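Local coordinates for protein Bd0816 (Bdellovibrio bacteriovorus HD100, PDB 5CER) that probably acts as a serine-type D-Ala-D-Ala carboxypeptidase, cutting the terminal D-alanine from peptidoglycan peptides as other members of the peptidase S13 family do, at residues D68-G73 with N185-D190; G80-Y85 with S155-R160; T124-T129 with N255-T260; G339-A344 with N374-P379. The protein carries 2 engineered substitutions. All blocks are in the same frame, centred on the assembly; numbering follows the deposited sequence.

Interaction 1 (D68-G73 with N185-D190)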
loop_
_atom_site.group_PDB
_atom_site.type_symbol
_atom_site.label_atom_id
_atom_site.label_comp_id
_atom_site.label_asym_id
_atom_site.label_seq_id
_atom_site.Cartn_x
_atom_site.Cartn_y
_atom_site.Cartn_z
ATOM N N ASP A 68 29.803 -4.730 -24.930
ATOM C CA ASP A 68 29.503 -3.396 -24.434
ATOM C C ASP A 68 27.972 -3.263 -24.499
ATOM O O ASP A 68 27.321 -3.850 -25.375
ATOM C CB ASP A 68 30.150 -2.285 -25.272
ATOM C CG ASP A 68 31.687 -2.164 -25.072
ATOM O OD1 ASP A 68 32.211 -2.629 -24.058
ATOM O OD2 ASP A 68 32.359 -1.607 -25.964
ATOM N N LEU A 69 27.423 -2.495 -23.568
ATOM C CA LEU A 69 26.000 -2.260 -23.474
ATOM C C LEU A 69 25.723 -0.745 -23.285
ATOM O O LEU A 69 26.232 -0.122 -22.348
ATOM C CB LEU A 69 25.435 -3.034 -22.284
ATOM C CG LEU A 69 23.981 -2.789 -21.867
ATOM C CD1 LEU A 69 23.023 -2.820 -23.057
ATOM C CD2 LEU A 69 23.583 -3.874 -20.886
ATOM N N HIS A 70 24.907 -0.168 -24.160
ATOM C CA HIS A 70 24.338 1.156 -23.913
ATOM C C HIS A 70 22.836 0.999 -23.657
ATOM O O HIS A 70 22.115 0.458 -24.507
ATOM C CB HIS A 70 24.561 2.115 -25.091
ATOM C CG HIS A 70 23.956 3.460 -24.865
ATOM N ND1 HIS A 70 24.442 4.338 -23.921
ATOM C CD2 HIS A 70 22.874 4.061 -25.418
ATOM C CE1 HIS A 70 23.693 5.428 -23.905
ATOM N NE2 HIS A 70 22.746 5.298 -24.819
ATOM N N VAL A 71 22.368 1.489 -22.505
ATOM C CA VAL A 71 20.962 1.429 -22.156
ATOM C C VAL A 71 20.340 2.733 -22.566
ATOM O O VAL A 71 20.675 3.810 -22.024
ATOM C CB VAL A 71 20.766 1.225 -20.631
ATOM C CG1 VAL A 71 19.288 1.021 -20.299
ATOM C CG2 VAL A 71 21.605 0.044 -20.139
ATOM N N GLU A 72 19.410 2.636 -23.508
ATOM C CA GLU A 72 18.569 3.752 -23.887
ATOM C C GLU A 72 17.294 3.612 -23.057
ATOM O O GLU A 72 16.513 2.711 -23.269
ATOM C CB GLU A 72 18.267 3.720 -25.368
ATOM C CG GLU A 72 17.405 4.860 -25.871
ATOM C CD GLU A 72 16.965 4.673 -27.301
ATOM O OE1 GLU A 72 17.479 3.772 -27.959
ATOM O OE2 GLU A 72 16.101 5.431 -27.780
ATOM N N GLY A 73 17.068 4.562 -22.157
ATOM C CA GLY A 73 16.002 4.463 -21.126
ATOM C C GLY A 73 14.625 4.877 -21.607
ATOM O O GLY A 73 14.512 5.644 -22.560
ATOM N N ASN A 185 22.181 12.148 -26.694
ATOM C CA ASN A 185 22.834 13.015 -27.685
ATOM C C ASN A 185 24.154 12.545 -28.249
ATOM O O ASN A 185 24.455 12.793 -29.412
ATOM C CB ASN A 185 23.086 14.404 -27.097
ATOM C CG ASN A 185 22.039 15.423 -27.562
ATOM O OD1 ASN A 185 22.315 16.538 -28.061
ATOM N ND2 ASN A 185 20.805 15.004 -27.435
ATOM N N ASN A 186 24.923 11.862 -27.398
ATOM C CA ASN A 186 26.294 11.415 -27.684
ATOM C C ASN A 186 26.455 9.923 -27.952
ATOM O O ASN A 186 27.573 9.468 -28.101
ATOM C CB ASN A 186 27.186 11.755 -26.482
ATOM C CG ASN A 186 27.227 13.240 -26.170
ATOM O OD1 ASN A 186 26.745 14.084 -26.944
ATOM N ND2 ASN A 186 27.788 13.568 -25.008
ATOM N N TYR A 187 25.387 9.138 -27.964
ATOM C CA TYR A 187 25.542 7.723 -28.254
ATOM C C TYR A 187 25.285 7.496 -29.716
ATOM O O TYR A 187 24.231 7.847 -30.217
ATOM C CB TYR A 187 24.625 6.821 -27.406
ATOM C CG TYR A 187 24.743 5.386 -27.868
ATOM C CD1 TYR A 187 25.849 4.606 -27.505
ATOM C CD2 TYR A 187 23.804 4.831 -28.738
ATOM C CE1 TYR A 187 25.991 3.304 -27.961
ATOM C CE2 TYR A 187 23.929 3.522 -29.185
ATOM C CZ TYR A 187 25.022 2.764 -28.805
ATOM O OH TYR A 187 25.157 1.468 -29.268
ATOM N N LYS A 188 26.240 6.881 -30.386
ATOM C CA LYS A 188 26.060 6.398 -31.755
ATOM C C LYS A 188 26.642 4.979 -31.796
ATOM O O LYS A 188 27.659 4.671 -31.152
ATOM C CB LYS A 188 26.701 7.376 -32.785
ATOM C CG LYS A 188 25.727 8.543 -33.355
ATOM C CD LYS A 188 24.602 7.928 -34.169
ATOM C CE LYS A 188 23.656 8.945 -34.756
ATOM N NZ LYS A 188 23.702 8.995 -36.244
ATOM N N LYS A 189 26.002 4.115 -32.566
ATOM C CA LYS A 189 26.284 2.691 -32.481
ATOM C C LYS A 189 27.234 2.197 -33.577
ATOM O O LYS A 189 27.260 2.750 -34.670
ATOM C CB LYS A 189 25.004 1.866 -32.448
ATOM C CG LYS A 189 23.898 2.230 -33.407
ATOM C CD LYS A 189 22.766 1.229 -33.230
ATOM C CE LYS A 189 21.469 1.731 -33.826
ATOM N NZ LYS A 189 20.388 0.752 -33.532
ATOM N N ASP A 190 27.996 1.146 -33.250
ATOM C CA ASP A 190 28.938 0.521 -34.176
ATOM C C ASP A 190 28.204 -0.249 -35.241
ATOM O O ASP A 190 27.031 -0.584 -35.092
ATOM C CB ASP A 190 29.874 -0.493 -33.475
ATOM C CG ASP A 190 31.359 -0.030 -33.354
ATOM O OD1 ASP A 190 31.549 1.207 -33.146
ATOM O OD2 ASP A 190 32.317 -0.915 -33.483
#
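His70 and Tyr187 lay one ring face against the other, and this offset stack is the whole of the contact. The ring planes are only 9° apart and the centroids lie 4.0 Å from each other. The two side chains run in opposite directions past one another, which puts each CB above the other's ring: His70 CB is 3.4 Å from Tyr187 CE1, and Tyr187 CB is 3.5 Å from His70 NE2. Both are CH-pi contacts. In the middle of the overlap His70 CD2 meets Tyr187 CG at 3.4 Å. His70 has its ring swung opposite the backbone N (chi1 179°), reaching out from the strand, and its ND1 is hydrogen-bonded to Thr103 OG1 on the neighbouring strand, which helps fix the rotation of the imidazole. Strand 67-72 runs inside a mixed sheet, between strands 98-104 and 54-61, and the loop from strand 175-181 to strand 194-199 crosses this face of it, with Tyr187 as the residue that reaches down. His58 of strand 54-61 also meets the tyrosine ring, with its plane inclined by about 40°. Beyond the rings the approach is loose. Lys188, Lys189 and Asp190 stay exposed as the loop moves on, and Glu72 OE1 is 7.0 Å from Lys189 NZ, too far for a salt bridge; the carboxylate is hydrogen-bonded to His58 instead.

Interaction 2 (G80-Y85 with S155-R160); sequences GRNLSY and SKLRER
One water oxygen accepts from both sides of the contact: from Asn82 ND2 at 2.7 Å and, more weakly, from Arg160 NH1 at 2.8 Å. The two nitrogens are 4.0 Å apart, and since both are donors they need such an acceptor between them. The amide and guanidinium planes stand 69° apart, with Asn82 ND2 near the plane of the guanidinium, at its edge. The main partner of Asn82 ND2 is Glu115 OE2, to which it is also hydrogen-bonded.

Next to this polar bridge, Leu157 pushes its forked end against the first turn of the other helix. With CG anti to the backbone N (chi1 177°), its CD2 comes within 3.4 Å of Asn82 O and 3.7 Å of Tyr85 CB, lying at the edge of the tyrosine ring, while CD1 lies 3.7 Å from Asn82 CG. The ring itself is steadied from its own helix: Arg81 CG rests over one face, and Arg81 NH1 donates to Tyr85 OH at 3.1 Å. Gly80, the N-cap, gives its O to both Ser84 N and Ser84 OG, tying off that first turn.

The short helical segments 81-85 and 155-160 cross nearly at right angles (-77°) with their axes 10.6 Å apart. Helix 81-93 thus presents its N-terminal turn to the flank of helix 151-163, whose Tyr154 and Met153 also pack on Tyr85; Trp112 and Leu110, in a loop, adjoin the turn at Arg81 and Ser84.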
loop_
_atom_site.group_PDB
_atom_site.type_symbol
_atom_site.label_atom_id
_atom_site.label_comp_id
_atom_site.label_asym_id
_atom_site.label_seq_id
_atom_site.Cartn_x
_atom_site.Cartn_y
_atom_site.Cartn_z
ATOM N N GLY A 80 13.886 -1.779 -10.977
ATOM C CA GLY A 80 14.739 -1.986 -9.799
ATOM C C GLY A 80 15.261 -3.416 -9.733
ATOM O O GLY A 80 15.539 -4.017 -10.778
ATOM N N ARG A 81 15.291 -3.988 -8.536
ATOM C CA ARG A 81 15.719 -5.356 -8.323
ATOM C C ARG A 81 15.035 -6.334 -9.271
ATOM O O ARG A 81 15.720 -7.083 -9.959
ATOM C CB ARG A 81 15.452 -5.795 -6.886
ATOM C CG ARG A 81 15.907 -7.233 -6.551
ATOM C CD ARG A 81 15.289 -7.762 -5.245
ATOM N NE ARG A 81 15.634 -6.917 -4.111
ATOM C CZ ARG A 81 16.639 -7.067 -3.253
ATOM N NH1 ARG A 81 17.527 -8.043 -3.360
ATOM N NH2 ARG A 81 16.756 -6.169 -2.270
ATOM N N ASN A 82 13.697 -6.376 -9.268
ATOM C CA ASN A 82 12.993 -7.488 -9.905
ATOM C C ASN A 82 13.170 -7.474 -11.402
ATOM O O ASN A 82 13.398 -8.521 -12.017
ATOM C CB ASN A 82 11.516 -7.530 -9.521
ATOM C CG ASN A 82 11.313 -7.932 -8.075
ATOM O OD1 ASN A 82 12.163 -8.608 -7.462
ATOM N ND2 ASN A 82 10.196 -7.500 -7.495
ATOM N N LEU A 83 13.017 -6.309 -11.980
ATOM C CA LEU A 83 13.172 -6.164 -13.406
ATOM C C LEU A 83 14.645 -6.365 -13.795
ATOM O O LEU A 83 14.945 -6.917 -14.872
ATOM C CB LEU A 83 12.641 -4.809 -13.873
ATOM C CG LEU A 83 11.779 -4.627 -15.125
ATOM C CD1 LEU A 83 12.102 -3.447 -16.063
ATOM C CD2 LEU A 83 11.888 -5.916 -15.876
ATOM N N SER A 84 15.562 -5.965 -12.910
ATOM C CA SER A 84 16.988 -6.271 -13.101
ATOM C C SER A 84 17.249 -7.790 -13.129
ATOM O O SER A 84 18.006 -8.252 -13.990
ATOM C CB SER A 84 17.854 -5.552 -12.061
ATOM O OG SER A 84 17.806 -4.127 -12.232
ATOM N N TYR A 85 16.662 -8.547 -12.182
ATOM C CA TYR A 85 16.850 -9.980 -12.124
ATOM C C TYR A 85 16.352 -10.612 -13.408
ATOM O O TYR A 85 16.992 -11.502 -13.963
ATOM C CB TYR A 85 16.135 -10.607 -10.940
ATOM C CG TYR A 85 16.725 -10.382 -9.552
ATOM C CD1 TYR A 85 18.003 -9.800 -9.353
ATOM C CD2 TYR A 85 16.023 -10.796 -8.432
ATOM C CE1 TYR A 85 18.526 -9.598 -8.079
ATOM C CE2 TYR A 85 16.552 -10.615 -7.152
ATOM C CZ TYR A 85 17.802 -10.037 -6.982
ATOM O OH TYR A 85 18.292 -9.848 -5.728
ATOM N N SER A 155 15.109 -16.321 -6.046
ATOM C CA SER A 155 14.291 -17.531 -6.038
ATOM C C SER A 155 12.790 -17.263 -5.707
ATOM O O SER A 155 11.902 -17.888 -6.301
ATOM C CB SER A 155 14.894 -18.540 -5.055
ATOM O OG SER A 155 14.347 -19.811 -5.284
ATOM N N LYS A 156 12.542 -16.355 -4.765
ATOM C CA LYS A 156 11.186 -15.898 -4.492
ATOM C C LYS A 156 10.569 -15.234 -5.726
ATOM O O LYS A 156 9.432 -15.562 -6.119
ATOM C CB LYS A 156 11.134 -14.915 -3.329
ATOM C CG LYS A 156 11.258 -15.545 -1.954
ATOM C CD LYS A 156 10.860 -14.558 -0.842
ATOM C CE LYS A 156 11.543 -14.877 0.494
ATOM N NZ LYS A 156 12.968 -14.372 0.532
ATOM N N LEU A 157 11.330 -14.355 -6.371
ATOM C CA LEU A 157 10.847 -13.713 -7.584
ATOM C C LEU A 157 10.504 -14.747 -8.649
ATOM O O LEU A 157 9.441 -14.688 -9.252
ATOM C CB LEU A 157 11.858 -12.686 -8.127
ATOM C CG LEU A 157 11.439 -12.033 -9.458
ATOM C CD1 LEU A 157 10.168 -11.226 -9.247
ATOM C CD2 LEU A 157 12.568 -11.178 -10.040
ATOM N N ARG A 158 11.411 -15.680 -8.882
ATOM C CA ARG A 158 11.208 -16.717 -9.887
ATOM C C ARG A 158 9.978 -17.619 -9.613
ATOM O O ARG A 158 9.321 -18.015 -10.561
ATOM C CB ARG A 158 12.477 -17.553 -10.016
ATOM C CG ARG A 158 12.418 -18.654 -11.066
ATOM C CD ARG A 158 13.818 -19.176 -11.363
ATOM N NE ARG A 158 13.819 -20.407 -12.175
ATOM C CZ ARG A 158 13.839 -21.646 -11.688
ATOM N NH1 ARG A 158 13.808 -21.887 -10.377
ATOM N NH2 ARG A 158 13.827 -22.657 -12.526
ATOM N N GLU A 159 9.717 -17.921 -8.338
ATOM C CA GLU A 159 8.537 -18.688 -7.861
ATOM C C GLU A 159 7.238 -17.961 -8.324
ATOM O O GLU A 159 6.365 -18.538 -8.976
ATOM C CB GLU A 159 8.676 -18.994 -6.263
ATOM C CG GLU A 159 9.766 -20.095 -5.841
ATOM C CD GLU A 159 9.239 -21.516 -5.429
ATOM O OE1 GLU A 159 8.048 -21.844 -5.570
ATOM O OE2 GLU A 159 10.037 -22.358 -4.949
ATOM N N ARG A 160 7.202 -16.654 -8.103
ATOM C CA ARG A 160 6.139 -15.774 -8.632
ATOM C C ARG A 160 6.048 -15.711 -10.165
ATOM O O ARG A 160 4.973 -15.849 -10.737
ATOM C CB ARG A 160 6.319 -14.348 -8.102
ATOM C CG ARG A 160 5.785 -14.135 -6.707
ATOM C CD ARG A 160 6.376 -12.898 -6.051
ATOM N NE ARG A 160 5.677 -11.712 -6.553
ATOM C CZ ARG A 160 6.204 -10.498 -6.727
ATOM N NH1 ARG A 160 7.478 -10.224 -6.416
ATOM N NH2 ARG A 160 5.422 -9.537 -7.219
HETATM O O HOH W 1 8.773 -8.068 -5.220
#

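Interaction 3 (T124-T129 with N255-T260); sequences TPRYET and NNEGTT
Two surface loops that border helix 216-225 meet here through Arg126 and Glu257. Asn255 touches Asn216 at the start of that helix, and Arg126 lies on Trp224 further along; Asn216 ends a Ser-Asn-Asn sequence that probably corresponds to the SXN motif of penicillin-recognising enzymes. The salt bridge is a long one, Arg126 NH2 to Glu257 OE1 at 4.0 Å. The oxygen stands over one face of the guanidinium, well out of its plane, so the charges attract but no N-H is aimed at it. The group planes are 62° apart, and the arginine reaches across by bending at chi2 and chi3. Glu257's firmer partner is Asn251, whose ND2 binds OE2.

A water forms the second bridge, accepting from Thr124 N at 2.9 Å and from Asn255 ND2 at 3.2 Å. Thr124 is in turn tied to helix 216-225, its OG1 hydrogen-bonding Asp220 OD2.

The loop of Glu257 keeps its shape through Asn256, whose OD1 accepts from Gly258 N at 2.8 Å and also from Ile264 N. An asparagine or aspartate side-chain oxygen that takes the backbone N-H two residues on defines an Asx turn.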
loop_
_atom_site.group_PDB
_atom_site.type_symbol
_atom_site.label_atom_id
_atom_site.label_comp_id
_atom_site.label_asym_id
_atom_site.label_seq_id
_atom_site.Cartn_x
_atom_site.Cartn_y
_atom_site.Cartn_z
ATOM N N THR A 124 10.454 10.150 -1.863
ATOM C CA THR A 124 11.117 9.737 -3.090
ATOM C C THR A 124 12.292 10.684 -3.398
ATOM O O THR A 124 12.111 11.910 -3.396
ATOM C CB THR A 124 10.139 9.705 -4.260
ATOM O OG1 THR A 124 9.124 8.766 -3.964
ATOM C CG2 THR A 124 10.837 9.286 -5.561
ATOM N N PRO A 125 13.499 10.114 -3.648
ATOM C CA PRO A 125 14.638 10.957 -4.051
ATOM C C PRO A 125 14.334 11.774 -5.294
ATOM O O PRO A 125 13.759 11.257 -6.231
ATOM C CB PRO A 125 15.750 9.960 -4.324
ATOM C CG PRO A 125 15.411 8.803 -3.456
ATOM C CD PRO A 125 13.909 8.714 -3.548
ATOM N N ARG A 126 14.621 13.066 -5.203
ATOM C CA ARG A 126 14.400 13.975 -6.285
ATOM C C ARG A 126 15.718 14.510 -6.727
ATOM O O ARG A 126 16.396 15.210 -5.958
ATOM C CB ARG A 126 13.493 15.108 -5.862
ATOM C CG ARG A 126 13.220 16.031 -7.025
ATOM C CD ARG A 126 11.840 16.676 -6.968
ATOM N NE ARG A 126 11.781 17.754 -5.994
ATOM C CZ ARG A 126 10.725 18.550 -5.810
ATOM N NH1 ARG A 126 9.632 18.406 -6.567
ATOM N NH2 ARG A 126 10.766 19.499 -4.878
ATOM N N TYR A 127 16.079 14.215 -7.973
ATOM C CA TYR A 127 17.351 14.657 -8.527
ATOM C C TYR A 127 17.179 16.009 -9.209
ATOM O O TYR A 127 16.453 16.122 -10.173
ATOM C CB TYR A 127 17.926 13.576 -9.476
ATOM C CG TYR A 127 18.016 12.246 -8.764
ATOM C CD1 TYR A 127 19.001 12.028 -7.764
ATOM C CD2 TYR A 127 17.104 11.251 -9.018
ATOM C CE1 TYR A 127 19.064 10.829 -7.078
ATOM C CE2 TYR A 127 17.171 10.049 -8.348
ATOM C CZ TYR A 127 18.135 9.846 -7.369
ATOM O OH TYR A 127 18.191 8.646 -6.708
ATOM N N GLU A 128 17.916 17.003 -8.725
ATOM C CA GLU A 128 17.771 18.352 -9.216
ATOM C C GLU A 128 18.527 18.489 -10.534
ATOM O O GLU A 128 18.099 19.215 -11.420
ATOM C CB GLU A 128 18.337 19.379 -8.212
ATOM C CG GLU A 128 17.566 20.674 -8.223
ATOM C CD GLU A 128 18.026 21.687 -7.178
ATOM O OE1 GLU A 128 17.581 21.588 -6.008
ATOM O OE2 GLU A 128 18.794 22.607 -7.545
ATOM N N THR A 129 19.716 17.901 -10.613
ATOM C CA THR A 129 20.481 17.897 -11.854
ATOM C C THR A 129 20.514 16.472 -12.407
ATOM O O THR A 129 20.291 15.505 -11.692
ATOM C CB THR A 129 21.919 18.449 -11.676
ATOM O OG1 THR A 129 22.713 17.556 -10.886
ATOM C CG2 THR A 129 21.895 19.843 -11.029
ATOM N N ASN A 255 2.422 12.079 -0.478
ATOM C CA ASN A 255 3.320 12.121 0.675
ATOM C C ASN A 255 3.656 13.552 1.038
ATOM O O ASN A 255 3.564 14.460 0.216
ATOM C CB ASN A 255 4.606 11.326 0.362
ATOM C CG ASN A 255 5.417 10.980 1.610
ATOM O OD1 ASN A 255 4.917 11.092 2.730
ATOM N ND2 ASN A 255 6.659 10.531 1.422
ATOM N N ASN A 256 4.076 13.727 2.289
ATOM C CA ASN A 256 4.482 15.002 2.824
ATOM C C ASN A 256 5.685 15.590 2.066
ATOM O O ASN A 256 6.714 14.928 1.965
ATOM C CB ASN A 256 4.852 14.785 4.274
ATOM C CG ASN A 256 5.212 16.071 4.988
ATOM O OD1 ASN A 256 5.006 17.183 4.478
ATOM N ND2 ASN A 256 5.698 15.925 6.190
ATOM N N GLU A 257 5.520 16.790 1.521
ATOM C CA GLU A 257 6.613 17.508 0.851
ATOM C C GLU A 257 7.346 18.496 1.761
ATOM O O GLU A 257 8.238 19.180 1.311
ATOM C CB GLU A 257 6.071 18.260 -0.383
ATOM C CG GLU A 257 5.846 17.370 -1.586
ATOM C CD GLU A 257 7.133 16.941 -2.270
ATOM O OE1 GLU A 257 7.950 17.820 -2.602
ATOM O OE2 GLU A 257 7.344 15.720 -2.463
ATOM N N GLY A 258 6.862 18.673 2.979
ATOM C CA GLY A 258 7.422 19.645 3.892
ATOM C C GLY A 258 8.150 18.940 5.029
ATOM O O GLY A 258 8.726 17.897 4.825
ATOM N N THR A 259 8.077 19.525 6.208
ATOM C CA THR A 259 8.619 18.946 7.421
ATOM C C THR A 259 7.610 18.203 8.298
ATOM O O THR A 259 6.406 18.400 8.203
ATOM C CB THR A 259 9.403 19.930 8.315
ATOM O OG1 THR A 259 8.630 21.032 8.820
ATOM C CG2 THR A 259 10.591 20.444 7.624
ATOM N N THR A 260 8.137 17.339 9.155
ATOM C CA THR A 260 7.339 16.777 10.265
ATOM C C THR A 260 6.570 17.853 11.045
ATOM O O THR A 260 5.382 17.731 11.283
ATOM C CB THR A 260 8.214 15.888 11.238
ATOM O OG1 THR A 260 8.867 14.861 10.490
ATOM C CG2 THR A 260 7.389 15.222 12.361
HETATM O O HOH W 2 7.675 11.070 -1.541
#

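Interaction 4 (G339-A344 with N374-P379); sequences GEFYFA and NKRSGP
The side chain of Arg376 comes down on the face of Phe341 with its aliphatic part foremost. CD sits almost exactly over the middle of the ring, 3.6 Å from Phe341 CE1, in a CH-pi contact only 9° off the ring normal. From there the guanidinium stands nearly upright, its plane 82° from that of the ring, and turns an edge to it: NE is 3.6 Å from Phe341 CE2, whereas CZ is 5.0 Å from the ring centroid. The cation-pi interaction is made over the ring face, by a guanidinium turned edge-down, with CZ well above the ring. An extended run from CG to NE carries the group there, and Arg376 NH1 returns to its own helix to donate to Leu372 O. The arginine is poorly ordered, so the finer details deserve caution.

Arg376 lies just where the helix ends. Ser377, with positive phi, is the C-prime residue of a Schellman motif: Gly378 N bonds Ile373 O, and Ser377 N bonds Asn374 O at 3.2 Å.

Phe341 is on strand 339-348, which runs between strands 3-11 and 327-336 of the large antiparallel sheet; Ile334 and Lys11 adjoin the ring, His9 touches Arg376, and helix 356-375 finishes beside this sheet.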
loop_
_atom_site.group_PDB
_atom_site.type_symbol
_atom_site.label_atom_id
_atom_site.label_comp_id
_atom_site.label_asym_id
_atom_site.label_seq_id
_atom_site.Cartn_x
_atom_site.Cartn_y
_atom_site.Cartn_z
ATOM N N GLY A 339 -26.337 -2.021 -6.270
ATOM C CA GLY A 339 -25.381 -1.602 -7.282
ATOM C C GLY A 339 -24.071 -1.189 -6.668
ATOM O O GLY A 339 -23.863 -1.315 -5.442
ATOM N N GLU A 340 -23.202 -0.670 -7.529
ATOM C CA GLU A 340 -21.902 -0.139 -7.131
ATOM C C GLU A 340 -21.961 1.353 -6.849
ATOM O O GLU A 340 -22.751 2.077 -7.452
ATOM C CB GLU A 340 -20.870 -0.433 -8.172
ATOM C CG GLU A 340 -20.695 -1.916 -8.446
ATOM C CD GLU A 340 -19.567 -2.180 -9.447
ATOM O OE1 GLU A 340 -19.694 -1.751 -10.612
ATOM O OE2 GLU A 340 -18.534 -2.802 -9.075
ATOM N N PHE A 341 -21.203 1.804 -5.860
ATOM C CA PHE A 341 -21.235 3.223 -5.420
ATOM C C PHE A 341 -19.790 3.697 -5.246
ATOM O O PHE A 341 -19.024 3.037 -4.538
ATOM C CB PHE A 341 -21.992 3.394 -4.068
ATOM C CG PHE A 341 -23.484 3.153 -4.166
ATOM C CD1 PHE A 341 -23.983 1.861 -4.212
ATOM C CD2 PHE A 341 -24.381 4.221 -4.221
ATOM C CE1 PHE A 341 -25.351 1.643 -4.331
ATOM C CE2 PHE A 341 -25.740 4.020 -4.320
ATOM C CZ PHE A 341 -26.229 2.722 -4.360
ATOM N N TYR A 342 -19.452 4.827 -5.863
ATOM C CA TYR A 342 -18.206 5.510 -5.602
ATOM C C TYR A 342 -18.288 6.175 -4.208
ATOM O O TYR A 342 -19.376 6.519 -3.759
ATOM C CB TYR A 342 -17.952 6.580 -6.621
ATOM C CG TYR A 342 -17.916 6.083 -8.025
ATOM C CD1 TYR A 342 -16.898 5.191 -8.435
ATOM C CD2 TYR A 342 -18.852 6.479 -8.951
ATOM C CE1 TYR A 342 -16.823 4.722 -9.701
ATOM C CE2 TYR A 342 -18.789 6.008 -10.252
ATOM C CZ TYR A 342 -17.784 5.127 -10.609
ATOM O OH TYR A 342 -17.686 4.644 -11.903
ATOM N N PHE A 343 -17.148 6.256 -3.507
ATOM C CA PHE A 343 -17.071 6.935 -2.245
ATOM C C PHE A 343 -15.695 7.533 -2.075
ATOM O O PHE A 343 -14.698 7.035 -2.625
ATOM C CB PHE A 343 -17.345 5.996 -1.075
ATOM C CG PHE A 343 -16.219 4.998 -0.823
ATOM C CD1 PHE A 343 -15.125 5.334 -0.040
ATOM C CD2 PHE A 343 -16.253 3.724 -1.398
ATOM C CE1 PHE A 343 -14.065 4.459 0.105
ATOM C CE2 PHE A 343 -15.207 2.839 -1.203
ATOM C CZ PHE A 343 -14.108 3.207 -0.460
ATOM N N ALA A 344 -15.633 8.580 -1.242
ATOM C CA ALA A 344 -14.362 9.083 -0.693
ATOM C C ALA A 344 -14.597 9.479 0.768
ATOM O O ALA A 344 -15.604 10.136 1.076
ATOM C CB ALA A 344 -13.856 10.240 -1.521
ATOM N N ASN A 374 -24.545 -1.516 4.646
ATOM C CA ASN A 374 -25.784 -1.859 5.296
ATOM C C ASN A 374 -26.983 -1.155 4.701
ATOM O O ASN A 374 -27.992 -1.805 4.423
ATOM C CB ASN A 374 -25.719 -1.538 6.787
ATOM C CG ASN A 374 -24.761 -2.446 7.556
ATOM O OD1 ASN A 374 -24.501 -3.595 7.154
ATOM N ND2 ASN A 374 -24.334 -1.985 8.724
ATOM N N LYS A 375 -26.862 0.156 4.530
ATOM C CA LYS A 375 -27.920 0.994 3.994
ATOM C C LYS A 375 -28.202 0.768 2.516
ATOM O O LYS A 375 -29.233 1.185 2.019
ATOM C CB LYS A 375 -27.558 2.471 4.172
ATOM C CG LYS A 375 -27.558 2.962 5.594
ATOM C CD LYS A 375 -28.974 2.957 6.177
ATOM C CE LYS A 375 -29.125 3.903 7.352
ATOM N NZ LYS A 375 -30.569 4.222 7.558
ATOM N N ARG A 376 -27.295 0.114 1.823
ATOM C CA ARG A 376 -27.536 -0.314 0.447
ATOM C C ARG A 376 -27.818 -1.841 0.307
ATOM O O ARG A 376 -27.517 -2.481 -0.720
ATOM C CB ARG A 376 -26.364 0.179 -0.400
ATOM C CG ARG A 376 -26.482 1.664 -0.630
ATOM C CD ARG A 376 -25.161 2.329 -0.806
ATOM N NE ARG A 376 -25.374 3.779 -0.734
ATOM C CZ ARG A 376 -25.419 4.503 0.396
ATOM N NH1 ARG A 376 -25.251 3.941 1.595
ATOM N NH2 ARG A 376 -25.636 5.816 0.337
ATOM N N SER A 377 -28.443 -2.397 1.353
ATOM C CA SER A 377 -28.937 -3.782 1.363
ATOM C C SER A 377 -27.855 -4.858 1.343
ATOM O O SER A 377 -28.097 -5.993 0.963
ATOM C CB SER A 377 -29.992 -4.005 0.262
ATOM O OG SER A 377 -31.196 -3.307 0.564
ATOM N N GLY A 378 -26.674 -4.513 1.844
ATOM C CA GLY A 378 -25.630 -5.487 2.082
ATOM C C GLY A 378 -24.690 -5.664 0.912
ATOM O O GLY A 378 -24.901 -5.117 -0.158
ATOM N N PRO A 379 -23.639 -6.438 1.116
ATOM C CA PRO A 379 -22.613 -6.543 0.115
ATOM C C PRO A 379 -23.020 -7.438 -1.033
ATOM O O PRO A 379 -23.822 -8.356 -0.854
ATOM C CB PRO A 379 -21.453 -7.162 0.893
ATOM C CG PRO A 379 -22.080 -7.929 1.997
ATOM C CD PRO A 379 -23.315 -7.170 2.354
#

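Interactions 1 and 4 mark opposite sides of the chain's centre, their own centres about 54 Å apart: the first belongs to the mixed sheet, the second to the large antiparallel one. Interaction 2 follows closely on interaction 1, since strand 67-72 leads on to helix 81-93, and their nearest atoms are about 9 Å apart. Interaction 3 lies about 28 Å from interaction 2 and 37 Å from interaction 4, centre to centre. It borders the Ser-Asn-Asn sequence, while strand 317-324, two strands across the sheet from interaction 4, carries a Lys-Thr-Gly sequence; by family resemblance these would flank the active site. No two of the four contacts touch.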